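Local structure of single-stranded DNA-binding protein (Mycobacterium smegmatis, 5GQO) at residues Phe28-Arg40 with Glu47-Arg59. The protein probably binds single-stranded DNA, as other members of the single-strand binding protein family do, and assembles from four copies of an OB-fold chain. Sequence-based numbering, arbitrary orientation.
Sequences FTVVGNIITNPVR and ELYKFRVASNSRR
Ser55 OG is held by Val31 O, to which it donates at 2.6 Å, and by one water that takes the N-H of Val31 and donates to OG. A small hydroxyl suits this buried corner, where the chain turns at Gly32 and a backbone ladder begins. Gly32 CA makes a C-H...O contact to Ala54 O at 3.1 Å; a CB here would run into that oxygen, so glycine fits. Beyond it, Asn33 and Ala54 form an antiparallel hydrogen-bonded pair, and Ile35 N donates to Arg52 O at 2.9 Å. Thr36 then replaces a backbone acceptor with its own hydroxyl: with OG1 between its backbone N and carbonyl carbon (chi1 62°), it accepts from Arg52 N, 3.1 Å from Thr36 OG1. The loop through Pro38, which has no N-H to give, shifts the register by two before Val39 and Lys50 pair again. Ile34 and Phe51 are apolar, as their burial demands: Ile34 lays CD1 over the rim of one ring face, 4.0 Å above its plane, and Val86 of helix 80-89 also packs on Phe51. At the far end Arg40 NH2 bridges to Glu47 OE2 at 2.8 Å, the guanidinium nearly perpendicular to the carboxylate but within 10° of parallel to the Tyr49 ring. Arg84 engages the other oxygen, so Glu47 probably offsets both charges. This antiparallel hairpin, its two ladders separated by a loop, belongs to the OB-fold barrel.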
loop_
_atom_site.group_PDB
_atom_site.type_symbol
_atom_site.label_atom_id
_atom_site.label_comp_id
_atom_site.label_asym_id
_atom_site.label_seq_id
_atom_site.Cartn_x
_atom_site.Cartn_y
_atom_site.Cartn_z
ATOM N N PHE B 28 3.527 -1.515 4.287
ATOM C CA PHE B 28 3.041 -0.290 4.852
ATOM C C PHE B 28 3.888 0.882 4.396
ATOM O O PHE B 28 5.131 0.770 4.288
ATOM C CB PHE B 28 3.098 -0.421 6.353
ATOM C CG PHE B 28 2.592 0.790 7.094
ATOM C CD1 PHE B 28 1.273 1.201 6.952
ATOM C CD2 PHE B 28 3.409 1.499 7.924
ATOM C CE1 PHE B 28 0.777 2.300 7.639
ATOM C CE2 PHE B 28 2.923 2.589 8.645
ATOM C CZ PHE B 28 1.610 2.997 8.495
ATOM N N THR B 29 3.211 2.012 4.191
ATOM C CA THR B 29 3.822 3.269 3.868
ATOM C C THR B 29 3.211 4.361 4.697
ATOM O O THR B 29 2.016 4.398 4.856
ATOM C CB THR B 29 3.584 3.663 2.456
ATOM O OG1 THR B 29 4.251 2.749 1.577
ATOM C CG2 THR B 29 4.173 5.079 2.240
ATOM N N VAL B 30 4.042 5.217 5.287
ATOM C CA VAL B 30 3.556 6.411 5.969
ATOM C C VAL B 30 4.407 7.620 5.580
ATOM O O VAL B 30 5.615 7.526 5.427
ATOM C CB VAL B 30 3.501 6.254 7.516
ATOM C CG1 VAL B 30 4.879 6.051 8.132
ATOM C CG2 VAL B 30 2.832 7.455 8.161
ATOM N N VAL B 31 3.745 8.743 5.415
ATOM C CA VAL B 31 4.404 10.005 5.101
ATOM C C VAL B 31 4.069 10.983 6.246
ATOM O O VAL B 31 2.921 11.104 6.632
ATOM C CB VAL B 31 3.855 10.569 3.783
ATOM C CG1 VAL B 31 4.366 11.967 3.571
ATOM C CG2 VAL B 31 4.193 9.636 2.619
ATOM N N GLY B 32 5.060 11.649 6.815
ATOM C CA GLY B 32 4.786 12.552 7.920
ATOM C C GLY B 32 6.046 13.235 8.412
ATOM O O GLY B 32 6.827 13.759 7.626
ATOM N N ASN B 33 6.233 13.207 9.725
ATOM C CA ASN B 33 7.326 13.878 10.397
ATOM C C ASN B 33 7.821 13.041 11.546
ATOM O O ASN B 33 7.017 12.434 12.257
ATOM C CB ASN B 33 6.848 15.216 10.960
ATOM C CG ASN B 33 6.536 16.188 9.879
ATOM O OD1 ASN B 33 5.445 16.180 9.331
ATOM N ND2 ASN B 33 7.525 16.985 9.505
ATOM N N ILE B 34 9.126 13.032 11.739
ATOM C CA ILE B 34 9.699 12.442 12.917
ATOM C C ILE B 34 9.345 13.385 14.045
ATOM O O ILE B 34 9.542 14.589 13.909
ATOM C CB ILE B 34 11.213 12.362 12.792
ATOM C CG1 ILE B 34 11.586 11.549 11.557
ATOM C CG2 ILE B 34 11.820 11.736 14.030
ATOM C CD1 ILE B 34 13.074 11.420 11.323
ATOM N N ILE B 35 8.822 12.861 15.158
ATOM C CA ILE B 35 8.417 13.725 16.269
ATOM C C ILE B 35 9.113 13.399 17.573
ATOM O O ILE B 35 8.785 13.969 18.607
ATOM C CB ILE B 35 6.916 13.649 16.498
ATOM C CG1 ILE B 35 6.484 12.203 16.732
ATOM C CG2 ILE B 35 6.179 14.251 15.314
ATOM C CD1 ILE B 35 5.175 12.114 17.437
ATOM N N THR B 36 10.063 12.473 17.560
ATOM C CA THR B 36 10.944 12.307 18.726
ATOM C C THR B 36 12.400 12.335 18.308
ATOM O O THR B 36 12.722 12.201 17.128
ATOM C CB THR B 36 10.713 10.984 19.453
ATOM O OG1 THR B 36 11.009 9.913 18.549
ATOM C CG2 THR B 36 9.303 10.898 19.995
ATOM N N ASN B 37 13.278 12.498 19.296
ATOM C CA ASN B 37 14.710 12.337 19.037
ATOM C C ASN B 37 15.006 10.874 18.876
ATOM O O ASN B 37 14.730 10.065 19.775
ATOM C CB ASN B 37 15.598 12.935 20.125
ATOM C CG ASN B 37 15.544 14.427 20.111
ATOM O OD1 ASN B 37 15.942 15.063 19.123
ATOM N ND2 ASN B 37 14.957 14.995 21.138
ATOM N N PRO B 38 15.574 10.519 17.736
ATOM C CA PRO B 38 15.805 9.118 17.559
ATOM C C PRO B 38 16.793 8.528 18.569
ATOM O O PRO B 38 17.641 9.224 19.105
ATOM C CB PRO B 38 16.355 9.040 16.157
ATOM C CG PRO B 38 15.781 10.208 15.457
ATOM C CD PRO B 38 15.747 11.284 16.493
ATOM N N VAL B 39 16.663 7.228 18.771
ATOM C CA VAL B 39 17.394 6.469 19.749
ATOM C C VAL B 39 18.230 5.421 19.009
ATOM O O VAL B 39 17.701 4.722 18.158
ATOM C CB VAL B 39 16.363 5.808 20.702
ATOM C CG1 VAL B 39 16.964 4.657 21.495
ATOM C CG2 VAL B 39 15.777 6.875 21.626
ATOM N N ARG B 40 19.537 5.385 19.265
ATOM C CA ARG B 40 20.391 4.360 18.727
ATOM C C ARG B 40 20.607 3.258 19.773
ATOM O O ARG B 40 20.713 3.525 20.962
ATOM C CB ARG B 40 21.738 4.895 18.318
ATOM C CG ARG B 40 22.601 3.761 17.731
ATOM C CD ARG B 40 23.982 4.155 17.253
ATOM N NE ARG B 40 24.017 5.559 16.863
ATOM C CZ ARG B 40 23.341 6.097 15.845
ATOM N NH1 ARG B 40 23.446 7.396 15.631
ATOM N NH2 ARG B 40 22.549 5.361 15.058
ATOM N N GLU B 47 22.865 -2.509 14.189
ATOM C CA GLU B 47 22.491 -1.206 14.722
ATOM C C GLU B 47 21.007 -0.961 14.509
ATOM O O GLU B 47 20.485 -1.229 13.424
ATOM C CB GLU B 47 23.265 -0.145 13.968
ATOM C CG GLU B 47 23.532 1.157 14.731
ATOM C CD GLU B 47 24.322 2.152 13.875
ATOM O OE1 GLU B 47 25.297 1.712 13.228
ATOM O OE2 GLU B 47 23.950 3.350 13.791
ATOM N N LEU B 48 20.355 -0.437 15.532
ATOM C CA LEU B 48 18.984 -0.031 15.447
ATOM C C LEU B 48 18.903 1.478 15.647
ATOM O O LEU B 48 19.513 2.017 16.576
ATOM C CB LEU B 48 18.158 -0.689 16.550
ATOM C CG LEU B 48 16.693 -0.207 16.687
ATOM C CD1 LEU B 48 15.923 -0.530 15.419
ATOM C CD2 LEU B 48 16.039 -0.834 17.894
ATOM N N TYR B 49 18.074 2.127 14.833
ATOM C CA TYR B 49 17.764 3.520 15.010
ATOM C C TYR B 49 16.287 3.654 14.891
ATOM O O TYR B 49 15.679 3.306 13.887
ATOM C CB TYR B 49 18.445 4.290 13.926
ATOM C CG TYR B 49 18.613 5.746 14.197
ATOM C CD1 TYR B 49 19.457 6.185 15.201
ATOM C CD2 TYR B 49 17.977 6.702 13.403
ATOM C CE1 TYR B 49 19.637 7.536 15.428
ATOM C CE2 TYR B 49 18.151 8.043 13.615
ATOM C CZ TYR B 49 18.980 8.459 14.631
ATOM O OH TYR B 49 19.180 9.796 14.846
ATOM N N LYS B 50 15.678 4.151 15.940
ATOM C CA LYS B 50 14.272 4.123 16.018
ATOM C C LYS B 50 13.697 5.428 16.515
ATOM O O LYS B 50 14.325 6.169 17.265
ATOM C CB LYS B 50 13.854 2.984 16.910
ATOM C CG LYS B 50 14.264 3.090 18.344
ATOM C CD LYS B 50 13.458 2.121 19.187
ATOM C CE LYS B 50 12.159 2.733 19.696
ATOM N NZ LYS B 50 11.314 1.759 20.455
ATOM N N PHE B 51 12.474 5.710 16.106
ATOM C CA PHE B 51 11.907 7.015 16.351
ATOM C C PHE B 51 10.453 6.959 16.097
ATOM O O PHE B 51 9.922 5.980 15.559
ATOM C CB PHE B 51 12.615 8.066 15.451
ATOM C CG PHE B 51 12.726 7.683 13.986
ATOM C CD1 PHE B 51 11.725 7.989 13.130
ATOM C CD2 PHE B 51 13.807 7.015 13.494
ATOM C CE1 PHE B 51 11.771 7.626 11.780
ATOM C CE2 PHE B 51 13.890 6.673 12.135
ATOM C CZ PHE B 51 12.853 6.957 11.285
ATOM N N ARG B 52 9.776 8.032 16.455
ATOM C CA ARG B 52 8.326 8.081 16.343
ATOM C C ARG B 52 7.940 8.979 15.172
ATOM O O ARG B 52 8.593 9.991 14.930
ATOM C CB ARG B 52 7.850 8.682 17.634
ATOM C CG ARG B 52 6.453 8.324 18.067
ATOM C CD ARG B 52 6.492 7.449 19.281
ATOM N NE ARG B 52 5.558 6.372 19.049
ATOM C CZ ARG B 52 4.244 6.517 19.127
ATOM N NH1 ARG B 52 3.456 5.466 18.893
ATOM N NH2 ARG B 52 3.718 7.704 19.456
ATOM N N VAL B 53 6.909 8.585 14.424
ATOM C CA VAL B 53 6.441 9.348 13.257
ATOM C C VAL B 53 4.958 9.681 13.407
ATOM O O VAL B 53 4.165 8.823 13.800
ATOM C CB VAL B 53 6.644 8.618 11.911
ATOM C CG1 VAL B 53 6.048 9.443 10.758
ATOM C CG2 VAL B 53 8.115 8.408 11.646
ATOM N N ALA B 54 4.628 10.934 13.090
ATOM C CA ALA B 54 3.251 11.414 13.012
ATOM C C ALA B 54 2.934 11.691 11.573
ATOM O O ALA B 54 3.733 12.296 10.825
ATOM C CB ALA B 54 3.094 12.684 13.784
ATOM N N SER B 55 1.766 11.241 11.158
ATOM C CA SER B 55 1.355 11.505 9.810
ATOM C C SER B 55 0.610 12.805 9.637
ATOM O O SER B 55 -0.344 13.092 10.365
ATOM C CB SER B 55 0.483 10.422 9.275
ATOM O OG SER B 55 0.820 10.320 7.903
ATOM N N ASN B 56 1.015 13.496 8.565
ATOM C CA ASN B 56 0.501 14.805 8.125
ATOM C C ASN B 56 -0.977 14.836 7.562
ATOM O O ASN B 56 -1.227 15.411 6.487
ATOM C CB ASN B 56 1.551 15.470 7.147
ATOM C CG ASN B 56 1.659 14.774 5.762
ATOM O OD1 ASN B 56 1.117 13.690 5.522
ATOM N ND2 ASN B 56 2.345 15.431 4.837
ATOM N N SER B 57 -1.947 14.275 8.298
ATOM C CA SER B 57 -3.322 14.235 7.788
ATOM C C SER B 57 -3.954 15.604 7.981
ATOM O O SER B 57 -3.519 16.376 8.844
ATOM C CB SER B 57 -4.183 13.186 8.473
ATOM O OG SER B 57 -5.277 12.859 7.621
ATOM N N ARG B 58 -4.976 15.893 7.183
ATOM C CA ARG B 58 -5.500 17.234 7.103
ATOM C C ARG B 58 -6.988 17.234 7.278
ATOM O O ARG B 58 -7.688 16.459 6.624
ATOM C CB ARG B 58 -5.165 17.854 5.753
ATOM C CG ARG B 58 -3.750 18.405 5.655
ATOM C CD ARG B 58 -3.220 18.252 4.231
ATOM N NE ARG B 58 -4.027 18.948 3.208
ATOM C CZ ARG B 58 -4.737 18.375 2.222
ATOM N NH1 ARG B 58 -4.792 17.049 2.054
ATOM N NH2 ARG B 58 -5.407 19.153 1.378
ATOM N N ARG B 59 -7.451 18.118 8.167
ATOM C CA ARG B 59 -8.859 18.492 8.236
ATOM C C ARG B 59 -9.047 20.029 8.322
ATOM O O ARG B 59 -8.182 20.731 8.828
ATOM C CB ARG B 59 -9.572 17.746 9.380
ATOM C CG ARG B 59 -9.006 17.952 10.776
ATOM C CD ARG B 59 -10.140 17.857 11.790
ATOM N NE ARG B 59 -9.734 18.158 13.169
ATOM C CZ ARG B 59 -9.504 19.376 13.669
ATOM N NH1 ARG B 59 -9.605 20.464 12.919
ATOM N NH2 ARG B 59 -9.151 19.509 14.942
HETATM O O HOH W 1 0.799 8.739 5.156
#